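Local coordinates for protein putative hydroxymethylglutaryl-CoA synthase (Streptococcus mutans, PDB 3SQZ) that binds coenzyme A in a thiolase-type fold and probably catalyses the formation of 3-hydroxy-3-methylglutaryl-CoA, as a putative HMG-CoA synthase, at residues 174-179 against 225-230; 216-221 against 233-238; 237-242 against 339-344. All blocks are in the same frame, centred on the assembly; numbering follows the deposited sequence. Where two conformers were deposited one is given.

Interaction 1: residues 174-179 against 225-230; sequences IAKYGI and TTTPYV. With COA (coenzyme A), chain D.
The ring of Y177 meets V230 CG1 at its edge, 4.1 Å from Y177 CE1, while the pyrrolidine of P228 crosses it at about a right angle and reaches it obliquely, P228 CG lying 3.8 Å from Y177 CD1. Also in the ring plane is O5P of coenzyme A, which accepts a 2.6 Å hydrogen bond from Y177 OH. With CG turned anti to the carbonyl carbon (chi1 -73°), the Y177 ring is carried to the pantetheine. Here the loop following strand 166-175 of the thiolase-fold sheet passes the loop that leads into strand 229-230, and V230 CG2 packs against the pantetheine amide at C5P. No direct hydrogen bond joins the two backbones. Instead, K176 O receives a CA-H...O contact from T227 CA at 3.6 Å, and one water donates to both Y177 O (2.9 Å) and P228 O (2.8 Å). T227 CG2 lies against the backbone of Y177 and G178, 3.8 Å from G178 N. Beyond the contact, Q187 OE1 accepts from Y177 N and G178 N.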
loop_
_atom_site.group_PDB
_atom_site.type_symbol
_atom_site.label_atom_id
_atom_site.label_comp_id
_atom_site.label_asym_id
_atom_site.label_seq_id
_atom_site.Cartn_x
_atom_site.Cartn_y
_atom_site.Cartn_z
ATOM N N ILE A 174 3.687 -3.413 -7.413
ATOM C CA ILE A 174 5.127 -3.535 -7.544
ATOM C C ILE A 174 5.607 -2.258 -8.216
ATOM O O ILE A 174 5.273 -1.989 -9.377
ATOM C CB ILE A 174 5.512 -4.772 -8.360
ATOM C CG1 ILE A 174 5.093 -6.029 -7.596
ATOM C CG2 ILE A 174 7.009 -4.786 -8.637
ATOM C CD1 ILE A 174 5.164 -7.294 -8.406
ATOM N N ALA A 175 6.362 -1.460 -7.464
ATOM C CA ALA A 175 6.867 -0.190 -7.958
ATOM C C ALA A 175 8.194 -0.436 -8.659
ATOM O O ALA A 175 9.189 -0.798 -8.033
ATOM C CB ALA A 175 7.009 0.804 -6.828
ATOM N N LYS A 176 8.181 -0.246 -9.975
ATOM C CA LYS A 176 9.278 -0.619 -10.851
ATOM C C LYS A 176 9.529 0.559 -11.787
ATOM O O LYS A 176 8.658 0.902 -12.598
ATOM C CB LYS A 176 8.872 -1.885 -11.617
ATOM C CG LYS A 176 9.917 -2.460 -12.541
ATOM C CD LYS A 176 9.477 -3.798 -13.135
ATOM C CE LYS A 176 9.330 -4.863 -12.055
ATOM N NZ LYS A 176 8.932 -6.191 -12.610
ATOM N N TYR A 177 10.701 1.184 -11.674
ATOM C CA TYR A 177 10.974 2.433 -12.380
ATOM C C TYR A 177 12.025 2.297 -13.472
ATOM O O TYR A 177 12.010 3.063 -14.434
ATOM C CB TYR A 177 11.416 3.526 -11.416
ATOM C CG TYR A 177 10.342 4.108 -10.529
ATOM C CD1 TYR A 177 9.784 5.353 -10.803
ATOM C CD2 TYR A 177 9.917 3.439 -9.395
ATOM C CE1 TYR A 177 8.836 5.905 -9.966
ATOM C CE2 TYR A 177 8.964 3.975 -8.560
ATOM C CZ TYR A 177 8.429 5.209 -8.842
ATOM O OH TYR A 177 7.487 5.735 -7.982
ATOM N N GLY A 178 12.956 1.360 -13.307
ATOM C CA GLY A 178 13.973 1.116 -14.312
ATOM C C GLY A 178 15.393 1.386 -13.847
ATOM O O GLY A 178 15.661 2.284 -13.041
ATOM N N ILE A 179 16.316 0.594 -14.371
ATOM C CA ILE A 179 17.728 0.759 -14.066
ATOM C C ILE A 179 18.226 2.140 -14.483
ATOM O O ILE A 179 18.010 2.569 -15.617
ATOM C CB ILE A 179 18.561 -0.315 -14.784
ATOM C CG1 ILE A 179 18.171 -1.700 -14.267
ATOM C CG2 ILE A 179 20.054 -0.049 -14.606
ATOM C CD1 ILE A 179 18.740 -2.844 -15.067
ATOM N N THR A 225 4.697 0.695 -21.726
ATOM C CA THR A 225 5.860 0.690 -20.844
ATOM C C THR A 225 5.576 0.026 -19.507
ATOM O O THR A 225 4.547 0.288 -18.885
ATOM C CB THR A 225 6.283 2.107 -20.498
ATOM O OG1 THR A 225 6.305 2.938 -21.673
ATOM C CG2 THR A 225 7.615 2.073 -19.779
ATOM N N THR A 226 6.516 -0.801 -19.053
ATOM C CA THR A 226 6.409 -1.430 -17.738
ATOM C C THR A 226 6.829 -0.479 -16.623
ATOM O O THR A 226 6.590 -0.742 -15.445
ATOM C CB THR A 226 7.268 -2.692 -17.651
ATOM O OG1 THR A 226 8.626 -2.360 -17.957
ATOM C CG2 THR A 226 6.775 -3.738 -18.630
ATOM N N THR A 227 7.479 0.619 -17.000
ATOM C CA THR A 227 7.961 1.603 -16.039
ATOM C C THR A 227 7.295 2.954 -16.309
ATOM O O THR A 227 7.021 3.307 -17.455
ATOM C CB THR A 227 9.498 1.736 -16.120
ATOM O OG1 THR A 227 9.881 2.045 -17.465
ATOM C CG2 THR A 227 10.175 0.424 -15.710
ATOM N N PRO A 228 7.020 3.721 -15.249
ATOM C CA PRO A 228 6.330 5.002 -15.414
ATOM C C PRO A 228 7.238 6.111 -15.917
ATOM O O PRO A 228 8.468 6.014 -15.854
ATOM C CB PRO A 228 5.877 5.323 -13.989
ATOM C CG PRO A 228 6.919 4.699 -13.137
ATOM C CD PRO A 228 7.279 3.421 -13.832
ATOM N N TYR A 229 6.603 7.164 -16.420
ATOM C CA TYR A 229 7.248 8.453 -16.624
ATOM C C TYR A 229 6.930 9.312 -15.414
ATOM O O TYR A 229 5.814 9.288 -14.906
ATOM C CB TYR A 229 6.764 9.108 -17.923
ATOM C CG TYR A 229 7.063 8.232 -19.108
ATOM C CD1 TYR A 229 8.372 7.956 -19.469
ATOM C CD2 TYR A 229 6.044 7.625 -19.825
ATOM C CE1 TYR A 229 8.657 7.118 -20.526
ATOM C CE2 TYR A 229 6.318 6.795 -20.878
ATOM C CZ TYR A 229 7.623 6.539 -21.223
ATOM O OH TYR A 229 7.886 5.705 -22.279
ATOM N N VAL A 230 7.918 10.055 -14.931
ATOM C CA VAL A 230 7.722 10.815 -13.703
ATOM C C VAL A 230 8.615 12.044 -13.666
ATOM O O VAL A 230 9.782 11.987 -14.052
ATOM C CB VAL A 230 7.917 9.925 -12.435
ATOM C CG1 VAL A 230 9.256 9.189 -12.467
ATOM C CG2 VAL A 230 7.763 10.729 -11.146
HETATM N N1A COA D . 23.026 13.660 1.761
HETATM C C2A COA D . 21.757 13.880 2.165
HETATM N N3A COA D . 20.765 14.119 1.231
HETATM C C4A COA D . 21.077 14.126 -0.093
HETATM C C5A COA D . 22.386 13.901 -0.519
HETATM C C6A COA D . 23.349 13.669 0.389
HETATM N N6A COA D . 24.697 13.428 -0.033
HETATM N N7A COA D . 22.415 13.964 -1.888
HETATM C C8A COA D . 21.178 14.223 -2.322
HETATM N N9A COA D . 20.353 14.342 -1.175
HETATM C C1B COA D . 18.903 14.479 -1.179
HETATM C C2B COA D . 18.130 15.823 -1.281
HETATM O O2B COA D . 18.562 17.084 -1.034
HETATM C C3B COA D . 16.695 15.337 -1.183
HETATM O O3B COA D . 15.806 15.648 -0.184
HETATM P P3B COA D . 15.107 17.023 -0.093
HETATM O O7A COA D . 13.963 17.082 -1.171
HETATM O O8A COA D . 14.510 17.054 1.350
HETATM O O9A COA D . 16.112 18.125 -0.301
HETATM C C4B COA D . 16.774 14.024 -1.864
HETATM O O4B COA D . 17.905 13.416 -1.208
HETATM C C5B COA D . 16.361 13.752 -3.270
HETATM O O5B COA D . 17.308 14.432 -4.049
HETATM P P1A COA D . 17.193 14.416 -5.627
HETATM O O1A COA D . 15.781 14.969 -6.072
HETATM O O2A COA D . 18.317 15.235 -6.229
HETATM O O3A COA D . 17.317 12.885 -6.050
HETATM P P2A COA D . 16.854 12.296 -7.450
HETATM O O4A COA D . 17.071 13.342 -8.605
HETATM O O5A COA D . 17.636 11.035 -7.738
HETATM O O6A COA D . 15.295 11.945 -7.370
HETATM C CBP COA D . 13.199 11.240 -6.363
HETATM C CCP COA D . 14.654 11.591 -6.173
HETATM C CDP COA D . 12.477 12.437 -6.883
HETATM C CEP COA D . 12.581 10.821 -5.051
HETATM C CAP COA D . 13.135 10.106 -7.347
HETATM O OAP COA D . 13.559 8.924 -6.797
HETATM C C9P COA D . 11.769 9.954 -7.985
HETATM O O9P COA D . 11.357 10.713 -8.857
HETATM N N8P COA D . 10.979 8.797 -7.528
HETATM C C7P COA D . 9.595 8.625 -7.926
HETATM C C6P COA D . 8.642 9.598 -7.264
HETATM C C5P COA D . 7.172 9.313 -7.578
HETATM O O5P COA D . 6.808 8.215 -7.932
HETATM N N4P COA D . 6.207 10.356 -7.358
HETATM C C3P COA D . 4.776 10.078 -7.549
HETATM C C2P COA D . 3.926 10.052 -6.310
HETATM S S1P COA D . 4.153 11.386 -5.180
HETATM O O HOH W 1 10.884 5.688 -14.404
#

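Interaction 2: residues 216-221 against 233-238; sequences IMDFWR and MYSTKQ. With COA (coenzyme A), chain D.
D218 and S235 supply the direct polar link: S235 OG donates to D218 OD1 over 2.7 Å, arriving on the anti side of the carboxylate and 16° out of its plane. S235 has its OG anti to the backbone N (chi1 -169°), which directs the hydroxyl to the carboxylate. The same OD1 also accepts from Y341 OH and S343 OG, and OD2 takes G344 N, so that, in the conformer given for S343, four donors reach this buried carboxylate; such a set would be expected to stabilise its negative charge.

A single water makes the second polar link, accepting from M217 N at 2.8 Å and hydrogen-bonded to Y234 OH.

Van der Waals packing lies beside these bonds. The Y234 ring has D218 N in the plane of its edge and meets D218 CB obliquely, Y234 CD1 lying 3.6 Å from that carbon. I216 reaches the helix with two branches: CG2 lies 3.4 Å from Y234 OH, and CD1 rests 3.5 Å from Q238 CG. The bend of Q238 at chi2 (-64°) keeps its chain beside I216 while OE1 accepts from R214 NH1.

Against coenzyme A, S235 OG comes within 3.2 Å of the cysteamine carbon C3P and F219 CD1 within 3.4 Å of the adjoining amide oxygen O5P, so both segments line the cysteamine part of the pantetheine and its amide.

In the fold, the first turns of helix 232-254 lie over the segment entering strand 219-220, which pairs antiparallel with 229-230; I216 and Q238 both extend to Y341 on strand 335-342.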
loop_
_atom_site.group_PDB
_atom_site.type_symbol
_atom_site.label_atom_id
_atom_site.label_comp_id
_atom_site.label_asym_id
_atom_site.label_seq_id
_atom_site.Cartn_x
_atom_site.Cartn_y
_atom_site.Cartn_z
ATOM N N ILE A 216 -3.172 16.532 -14.113
ATOM C CA ILE A 216 -1.747 16.837 -14.236
ATOM C C ILE A 216 -0.989 15.597 -14.707
ATOM O O ILE A 216 -1.528 14.485 -14.705
ATOM C CB ILE A 216 -1.144 17.363 -12.901
ATOM C CG1 ILE A 216 -1.232 16.302 -11.787
ATOM C CG2 ILE A 216 -1.817 18.673 -12.493
ATOM C CD1 ILE A 216 -0.427 16.659 -10.554
ATOM N N MET A 217 0.268 15.787 -15.096
ATOM C CA MET A 217 1.097 14.670 -15.521
ATOM C C MET A 217 2.399 14.624 -14.721
ATOM O O MET A 217 3.494 14.787 -15.260
ATOM C CB MET A 217 1.324 14.683 -17.037
ATOM C CG MET A 217 0.031 14.448 -17.814
ATOM S SD MET A 217 -0.694 12.815 -17.466
ATOM C CE MET A 217 -0.057 11.870 -18.850
ATOM N N ASP A 218 2.265 14.416 -13.411
ATOM C CA ASP A 218 3.426 14.258 -12.542
ATOM C C ASP A 218 4.046 12.863 -12.637
ATOM O O ASP A 218 5.265 12.713 -12.518
ATOM C CB ASP A 218 3.079 14.609 -11.086
ATOM C CG ASP A 218 1.943 13.763 -10.509
ATOM O OD1 ASP A 218 2.050 13.392 -9.316
ATOM O OD2 ASP A 218 0.936 13.501 -11.208
ATOM N N PHE A 219 3.200 11.851 -12.819
ATOM C CA PHE A 219 3.610 10.449 -12.891
ATOM C C PHE A 219 2.483 9.763 -13.637
ATOM O O PHE A 219 1.307 10.024 -13.363
ATOM C CB PHE A 219 3.772 9.895 -11.459
ATOM C CG PHE A 219 3.890 8.380 -11.339
ATOM C CD1 PHE A 219 5.041 7.800 -10.819
ATOM C CD2 PHE A 219 2.819 7.548 -11.639
ATOM C CE1 PHE A 219 5.137 6.429 -10.650
ATOM C CE2 PHE A 219 2.911 6.180 -11.488
ATOM C CZ PHE A 219 4.074 5.618 -10.981
ATOM N N TRP A 220 2.840 8.899 -14.577
ATOM C CA TRP A 220 1.850 8.124 -15.318
ATOM C C TRP A 220 2.552 6.961 -15.998
ATOM O O TRP A 220 3.789 6.900 -16.020
ATOM C CB TRP A 220 1.095 9.003 -16.327
ATOM C CG TRP A 220 1.884 9.458 -17.525
ATOM C CD1 TRP A 220 1.744 9.005 -18.805
ATOM C CD2 TRP A 220 2.892 10.488 -17.578
ATOM N NE1 TRP A 220 2.599 9.666 -19.645
ATOM C CE2 TRP A 220 3.313 10.589 -18.922
ATOM C CE3 TRP A 220 3.475 11.336 -16.623
ATOM C CZ2 TRP A 220 4.291 11.501 -19.340
ATOM C CZ3 TRP A 220 4.452 12.241 -17.036
ATOM C CH2 TRP A 220 4.850 12.315 -18.384
ATOM N N ARG A 221 1.782 6.020 -16.537
ATOM C CA ARG A 221 2.396 4.854 -17.158
ATOM C C ARG A 221 1.601 4.374 -18.365
ATOM O O ARG A 221 0.647 3.600 -18.227
ATOM C CB ARG A 221 2.613 3.720 -16.152
ATOM C CG ARG A 221 3.438 2.604 -16.748
ATOM C CD ARG A 221 3.969 1.634 -15.715
ATOM N NE ARG A 221 2.940 0.814 -15.077
ATOM C CZ ARG A 221 2.431 -0.305 -15.583
ATOM N NH1 ARG A 221 2.775 -0.715 -16.799
ATOM N NH2 ARG A 221 1.536 -0.992 -14.886
ATOM N N MET A 233 10.302 16.205 -8.955
ATOM C CA MET A 233 10.153 17.463 -8.235
ATOM C C MET A 233 8.745 18.033 -8.387
ATOM O O MET A 233 8.152 18.530 -7.429
ATOM C CB MET A 233 11.188 18.469 -8.725
ATOM N N TYR A 234 8.211 17.962 -9.598
ATOM C CA TYR A 234 6.862 18.442 -9.847
ATOM C C TYR A 234 5.855 17.608 -9.061
ATOM O O TYR A 234 4.900 18.136 -8.486
ATOM C CB TYR A 234 6.590 18.393 -11.346
ATOM C CG TYR A 234 5.204 18.793 -11.781
ATOM C CD1 TYR A 234 4.321 17.838 -12.245
ATOM C CD2 TYR A 234 4.790 20.120 -11.778
ATOM C CE1 TYR A 234 3.061 18.174 -12.677
ATOM C CE2 TYR A 234 3.514 20.471 -12.214
ATOM C CZ TYR A 234 2.652 19.482 -12.664
ATOM O OH TYR A 234 1.378 19.762 -13.113
ATOM N N SER A 235 6.067 16.299 -9.021
ATOM C CA SER A 235 5.155 15.449 -8.278
ATOM C C SER A 235 5.158 15.803 -6.786
ATOM O O SER A 235 4.110 15.863 -6.158
ATOM C CB SER A 235 5.469 13.978 -8.486
ATOM O OG SER A 235 4.415 13.210 -7.956
ATOM N N THR A 236 6.336 16.057 -6.228
ATOM C CA THR A 236 6.440 16.470 -4.832
ATOM C C THR A 236 5.661 17.758 -4.593
ATOM O O THR A 236 4.897 17.865 -3.636
ATOM C CB THR A 236 7.904 16.647 -4.429
ATOM O OG1 THR A 236 8.513 15.356 -4.323
ATOM C CG2 THR A 236 8.022 17.389 -3.093
ATOM N N LYS A 237 5.842 18.736 -5.476
ATOM C CA LYS A 237 5.140 20.007 -5.333
ATOM C C LYS A 237 3.621 19.827 -5.399
ATOM O O LYS A 237 2.877 20.455 -4.643
ATOM C CB LYS A 237 5.595 20.997 -6.403
ATOM C CG LYS A 237 4.900 22.355 -6.345
ATOM N N GLN A 238 3.158 18.974 -6.309
ATOM C CA GLN A 238 1.725 18.744 -6.466
ATOM C C GLN A 238 1.156 17.940 -5.304
ATOM O O GLN A 238 0.041 18.199 -4.850
ATOM C CB GLN A 238 1.437 18.084 -7.808
ATOM C CG GLN A 238 1.672 19.032 -8.965
ATOM C CD GLN A 238 0.718 20.206 -8.940
ATOM O OE1 GLN A 238 -0.494 20.030 -8.811
ATOM N NE2 GLN A 238 1.262 21.416 -9.040
HETATM N N1A COA D . 23.026 13.660 1.761
HETATM C C2A COA D . 21.757 13.880 2.165
HETATM N N3A COA D . 20.765 14.119 1.231
HETATM C C4A COA D . 21.077 14.126 -0.093
HETATM C C5A COA D . 22.386 13.901 -0.519
HETATM C C6A COA D . 23.349 13.669 0.389
HETATM N N6A COA D . 24.697 13.428 -0.033
HETATM N N7A COA D . 22.415 13.964 -1.888
HETATM C C8A COA D . 21.178 14.223 -2.322
HETATM N N9A COA D . 20.353 14.342 -1.175
HETATM C C1B COA D . 18.903 14.479 -1.179
HETATM C C2B COA D . 18.130 15.823 -1.281
HETATM O O2B COA D . 18.562 17.084 -1.034
HETATM C C3B COA D . 16.695 15.337 -1.183
HETATM O O3B COA D . 15.806 15.648 -0.184
HETATM P P3B COA D . 15.107 17.023 -0.093
HETATM O O7A COA D . 13.963 17.082 -1.171
HETATM O O8A COA D . 14.510 17.054 1.350
HETATM O O9A COA D . 16.112 18.125 -0.301
HETATM C C4B COA D . 16.774 14.024 -1.864
HETATM O O4B COA D . 17.905 13.416 -1.208
HETATM C C5B COA D . 16.361 13.752 -3.270
HETATM O O5B COA D . 17.308 14.432 -4.049
HETATM P P1A COA D . 17.193 14.416 -5.627
HETATM O O1A COA D . 15.781 14.969 -6.072
HETATM O O2A COA D . 18.317 15.235 -6.229
HETATM O O3A COA D . 17.317 12.885 -6.050
HETATM P P2A COA D . 16.854 12.296 -7.450
HETATM O O4A COA D . 17.071 13.342 -8.605
HETATM O O5A COA D . 17.636 11.035 -7.738
HETATM O O6A COA D . 15.295 11.945 -7.370
HETATM C CBP COA D . 13.199 11.240 -6.363
HETATM C CCP COA D . 14.654 11.591 -6.173
HETATM C CDP COA D . 12.477 12.437 -6.883
HETATM C CEP COA D . 12.581 10.821 -5.051
HETATM C CAP COA D . 13.135 10.106 -7.347
HETATM O OAP COA D . 13.559 8.924 -6.797
HETATM C C9P COA D . 11.769 9.954 -7.985
HETATM O O9P COA D . 11.357 10.713 -8.857
HETATM N N8P COA D . 10.979 8.797 -7.528
HETATM C C7P COA D . 9.595 8.625 -7.926
HETATM C C6P COA D . 8.642 9.598 -7.264
HETATM C C5P COA D . 7.172 9.313 -7.578
HETATM O O5P COA D . 6.808 8.215 -7.932
HETATM N N4P COA D . 6.207 10.356 -7.358
HETATM C C3P COA D . 4.776 10.078 -7.549
HETATM C C2P COA D . 3.926 10.052 -6.310
HETATM S S1P COA D . 4.153 11.386 -5.180
HETATM O O HOH W 2 1.405 18.230 -15.741
#

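Interaction 3: residues 237-242 against 339-344. With COA (coenzyme A), chain D.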
loop_
_atom_site.group_PDB
_atom_site.type_symbol
_atom_site.label_atom_id
_atom_site.label_comp_id
_atom_site.label_asym_id
_atom_site.label_seq_id
_atom_site.Cartn_x
_atom_site.Cartn_y
_atom_site.Cartn_z
ATOM N N LYS A 237 5.842 18.736 -5.476
ATOM C CA LYS A 237 5.140 20.007 -5.333
ATOM C C LYS A 237 3.621 19.827 -5.399
ATOM O O LYS A 237 2.877 20.455 -4.643
ATOM C CB LYS A 237 5.595 20.997 -6.403
ATOM C CG LYS A 237 4.900 22.355 -6.345
ATOM N N GLN A 238 3.158 18.974 -6.309
ATOM C CA GLN A 238 1.725 18.744 -6.466
ATOM C C GLN A 238 1.156 17.940 -5.304
ATOM O O GLN A 238 0.041 18.199 -4.850
ATOM C CB GLN A 238 1.437 18.084 -7.808
ATOM C CG GLN A 238 1.672 19.032 -8.965
ATOM C CD GLN A 238 0.718 20.206 -8.940
ATOM O OE1 GLN A 238 -0.494 20.030 -8.811
ATOM N NE2 GLN A 238 1.262 21.416 -9.040
ATOM N N TYR A 239 1.908 16.948 -4.842
ATOM C CA TYR A 239 1.533 16.184 -3.639
ATOM C C TYR A 239 1.311 17.173 -2.490
ATOM O O TYR A 239 0.294 17.114 -1.791
ATOM C CB TYR A 239 2.620 15.124 -3.322
ATOM C CG TYR A 239 2.610 14.351 -1.978
ATOM C CD1 TYR A 239 2.929 14.987 -0.778
ATOM C CD2 TYR A 239 2.387 12.963 -1.934
ATOM C CE1 TYR A 239 2.978 14.277 0.436
ATOM C CE2 TYR A 239 2.433 12.243 -0.718
ATOM C CZ TYR A 239 2.729 12.904 0.465
ATOM O OH TYR A 239 2.785 12.211 1.669
ATOM N N LEU A 240 2.259 18.088 -2.301
ATOM C CA LEU A 240 2.170 19.042 -1.195
ATOM C C LEU A 240 1.055 20.070 -1.370
ATOM O O LEU A 240 0.407 20.449 -0.396
ATOM C CB LEU A 240 3.519 19.726 -0.957
ATOM C CG LEU A 240 4.626 18.782 -0.491
ATOM C CD1 LEU A 240 5.971 19.490 -0.489
ATOM C CD2 LEU A 240 4.316 18.228 0.895
ATOM N N ASP A 241 0.810 20.513 -2.601
ATOM C CA ASP A 241 -0.264 21.478 -2.825
ATOM C C ASP A 241 -1.653 20.852 -2.683
ATOM O O ASP A 241 -2.573 21.475 -2.149
ATOM C CB ASP A 241 -0.137 22.166 -4.180
ATOM C CG ASP A 241 -1.119 23.308 -4.326
ATOM O OD1 ASP A 241 -0.961 24.312 -3.601
ATOM O OD2 ASP A 241 -2.056 23.200 -5.146
ATOM N N MET A 242 -1.818 19.626 -3.170
ATOM C CA MET A 242 -3.088 18.945 -2.986
ATOM C C MET A 242 -3.309 18.607 -1.518
ATOM O O MET A 242 -4.434 18.666 -1.032
ATOM C CB MET A 242 -3.180 17.723 -3.886
ATOM C CG MET A 242 -3.210 18.121 -5.346
ATOM S SD MET A 242 -3.697 16.796 -6.450
ATOM C CE MET A 242 -5.443 16.626 -6.085
ATOM N N PHE A 339 -4.130 10.986 4.772
ATOM C CA PHE A 339 -4.022 11.722 3.518
ATOM C C PHE A 339 -3.592 10.791 2.410
ATOM O O PHE A 339 -2.447 10.322 2.386
ATOM C CB PHE A 339 -2.994 12.850 3.587
ATOM C CG PHE A 339 -2.657 13.423 2.222
ATOM C CD1 PHE A 339 -3.600 14.165 1.517
ATOM C CD2 PHE A 339 -1.419 13.211 1.635
ATOM C CE1 PHE A 339 -3.312 14.696 0.266
ATOM C CE2 PHE A 339 -1.135 13.741 0.383
ATOM C CZ PHE A 339 -2.077 14.484 -0.301
ATOM N N SER A 340 -4.513 10.523 1.499
ATOM C CA SER A 340 -4.241 9.678 0.351
ATOM C C SER A 340 -3.960 10.533 -0.871
ATOM O O SER A 340 -4.603 11.556 -1.077
ATOM C CB SER A 340 -5.447 8.768 0.099
ATOM O OG SER A 340 -5.242 7.902 -1.005
ATOM N N TYR A 341 -2.972 10.118 -1.655
ATOM C CA TYR A 341 -2.641 10.770 -2.912
ATOM C C TYR A 341 -2.453 9.726 -3.993
ATOM O O TYR A 341 -1.975 8.615 -3.740
ATOM C CB TYR A 341 -1.347 11.587 -2.780
ATOM C CG TYR A 341 -0.910 12.341 -4.039
ATOM C CD1 TYR A 341 -1.468 13.573 -4.363
ATOM C CD2 TYR A 341 0.066 11.827 -4.888
ATOM C CE1 TYR A 341 -1.073 14.267 -5.493
ATOM C CE2 TYR A 341 0.475 12.519 -6.031
ATOM C CZ TYR A 341 -0.106 13.736 -6.332
ATOM O OH TYR A 341 0.267 14.446 -7.455
ATOM N N GLY A 342 -2.835 10.096 -5.204
ATOM C CA GLY A 342 -2.472 9.350 -6.391
ATOM C C GLY A 342 -2.095 10.349 -7.462
ATOM O O GLY A 342 -2.769 11.358 -7.651
ATOM N N SER A 343 -1.018 10.071 -8.176
ATOM C CA SER A 343 -0.593 10.925 -9.273
ATOM C C SER A 343 -1.650 11.038 -10.361
ATOM O O SER A 343 -2.487 10.143 -10.541
ATOM C CB SER A 343 0.714 10.400 -9.854
ATOM O OG SER A 343 1.787 10.620 -8.952
ATOM N N GLY A 344 -1.610 12.142 -11.086
ATOM C CA GLY A 344 -2.505 12.313 -12.203
ATOM C C GLY A 344 -3.610 13.362 -12.168
ATOM O O GLY A 344 -3.981 13.803 -13.249
HETATM N N1A COA D . 23.026 13.660 1.761
HETATM C C2A COA D . 21.757 13.880 2.165
HETATM N N3A COA D . 20.765 14.119 1.231
HETATM C C4A COA D . 21.077 14.126 -0.093
HETATM C C5A COA D . 22.386 13.901 -0.519
HETATM C C6A COA D . 23.349 13.669 0.389
HETATM N N6A COA D . 24.697 13.428 -0.033
HETATM N N7A COA D . 22.415 13.964 -1.888
HETATM C C8A COA D . 21.178 14.223 -2.322
HETATM N N9A COA D . 20.353 14.342 -1.175
HETATM C C1B COA D . 18.903 14.479 -1.179
HETATM C C2B COA D . 18.130 15.823 -1.281
HETATM O O2B COA D . 18.562 17.084 -1.034
HETATM C C3B COA D . 16.695 15.337 -1.183
HETATM O O3B COA D . 15.806 15.648 -0.184
HETATM P P3B COA D . 15.107 17.023 -0.093
HETATM O O7A COA D . 13.963 17.082 -1.171
HETATM O O8A COA D . 14.510 17.054 1.350
HETATM O O9A COA D . 16.112 18.125 -0.301
HETATM C C4B COA D . 16.774 14.024 -1.864
HETATM O O4B COA D . 17.905 13.416 -1.208
HETATM C C5B COA D . 16.361 13.752 -3.270
HETATM O O5B COA D . 17.308 14.432 -4.049
HETATM P P1A COA D . 17.193 14.416 -5.627
HETATM O O1A COA D . 15.781 14.969 -6.072
HETATM O O2A COA D . 18.317 15.235 -6.229
HETATM O O3A COA D . 17.317 12.885 -6.050
HETATM P P2A COA D . 16.854 12.296 -7.450
HETATM O O4A COA D . 17.071 13.342 -8.605
HETATM O O5A COA D . 17.636 11.035 -7.738
HETATM O O6A COA D . 15.295 11.945 -7.370
HETATM C CBP COA D . 13.199 11.240 -6.363
HETATM C CCP COA D . 14.654 11.591 -6.173
HETATM C CDP COA D . 12.477 12.437 -6.883
HETATM C CEP COA D . 12.581 10.821 -5.051
HETATM C CAP COA D . 13.135 10.106 -7.347
HETATM O OAP COA D . 13.559 8.924 -6.797
HETATM C C9P COA D . 11.769 9.954 -7.985
HETATM O O9P COA D . 11.357 10.713 -8.857
HETATM N N8P COA D . 10.979 8.797 -7.528
HETATM C C7P COA D . 9.595 8.625 -7.926
HETATM C C6P COA D . 8.642 9.598 -7.264
HETATM C C5P COA D . 7.172 9.313 -7.578
HETATM O O5P COA D . 6.808 8.215 -7.932
HETATM N N4P COA D . 6.207 10.356 -7.358
HETATM C C3P COA D . 4.776 10.078 -7.549
HETATM C C2P COA D . 3.926 10.052 -6.310
HETATM S S1P COA D . 4.153 11.386 -5.180
#
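Y239 and F339 form an edge-to-face pair, with the F339 edge directed at the Y239 face: the centroids are 5.3 Å apart, the planes stand at 83°, and F339 CE2 sits over the centre of the Y239 ring. The tight part of the contact continues at Y341, whose face receives Y239 CA in a CH-pi contact 4.0 Å from the ring centroid. The Y239 and Y341 rings themselves meet obliquely, CD2 to CD2 at 3.9 Å, completing an aromatic cluster. M242 approaches Y341 at its edge, SD 3.8 Å from CE1, a Met-aromatic contact. Y239 and M242 each have two conformers, and this geometry is that of the one given. The buried hydroxyls have partners beyond the two segments: Y239 OH is hydrogen-bonded to H267 O, and Y341 OH is held from 216-221 by D218.

Packing thins toward Q238, which meets the strand by its CB, 3.8 Å from Y341 OH, its amide lying farther off with R214. On the cofactor side, S1P of coenzyme A lies 3.9 Å from Y341 CE2, so the cluster borders the thiol. The partly exposed L240 points away from the strand, and D241 forms a salt bridge with R214.

The axes of 237-242 and 339-342 approach to 9.5 Å, their N-to-C directions at 140°, where helix 232-254 packs on strand 335-342; F339 also contacts strands 263-266 and 346-354, while Y239 reaches L273 on helix 271-279.

In the fold
All three interactions touch coenzyme A, but with different burial. Interaction 3 is a buried contact on the main thiolase-fold sheet, made almost wholly of aromatic and sulfur packing; interactions 1 and 2 are partly buried, and each uses a bridging water. Interaction 1 joins mostly loop residues without a direct hydrogen bond, whereas interaction 2 centres on a buried carboxylate. Strands 219-220 and 229-230 connect interactions 1 and 2 through Y229 N to W220 O (2.9 Å), their centres lying about 14 Å apart. Interactions 2 and 3 share helix 232-254, with centres about 8 Å apart, while 1 and 3 do not touch.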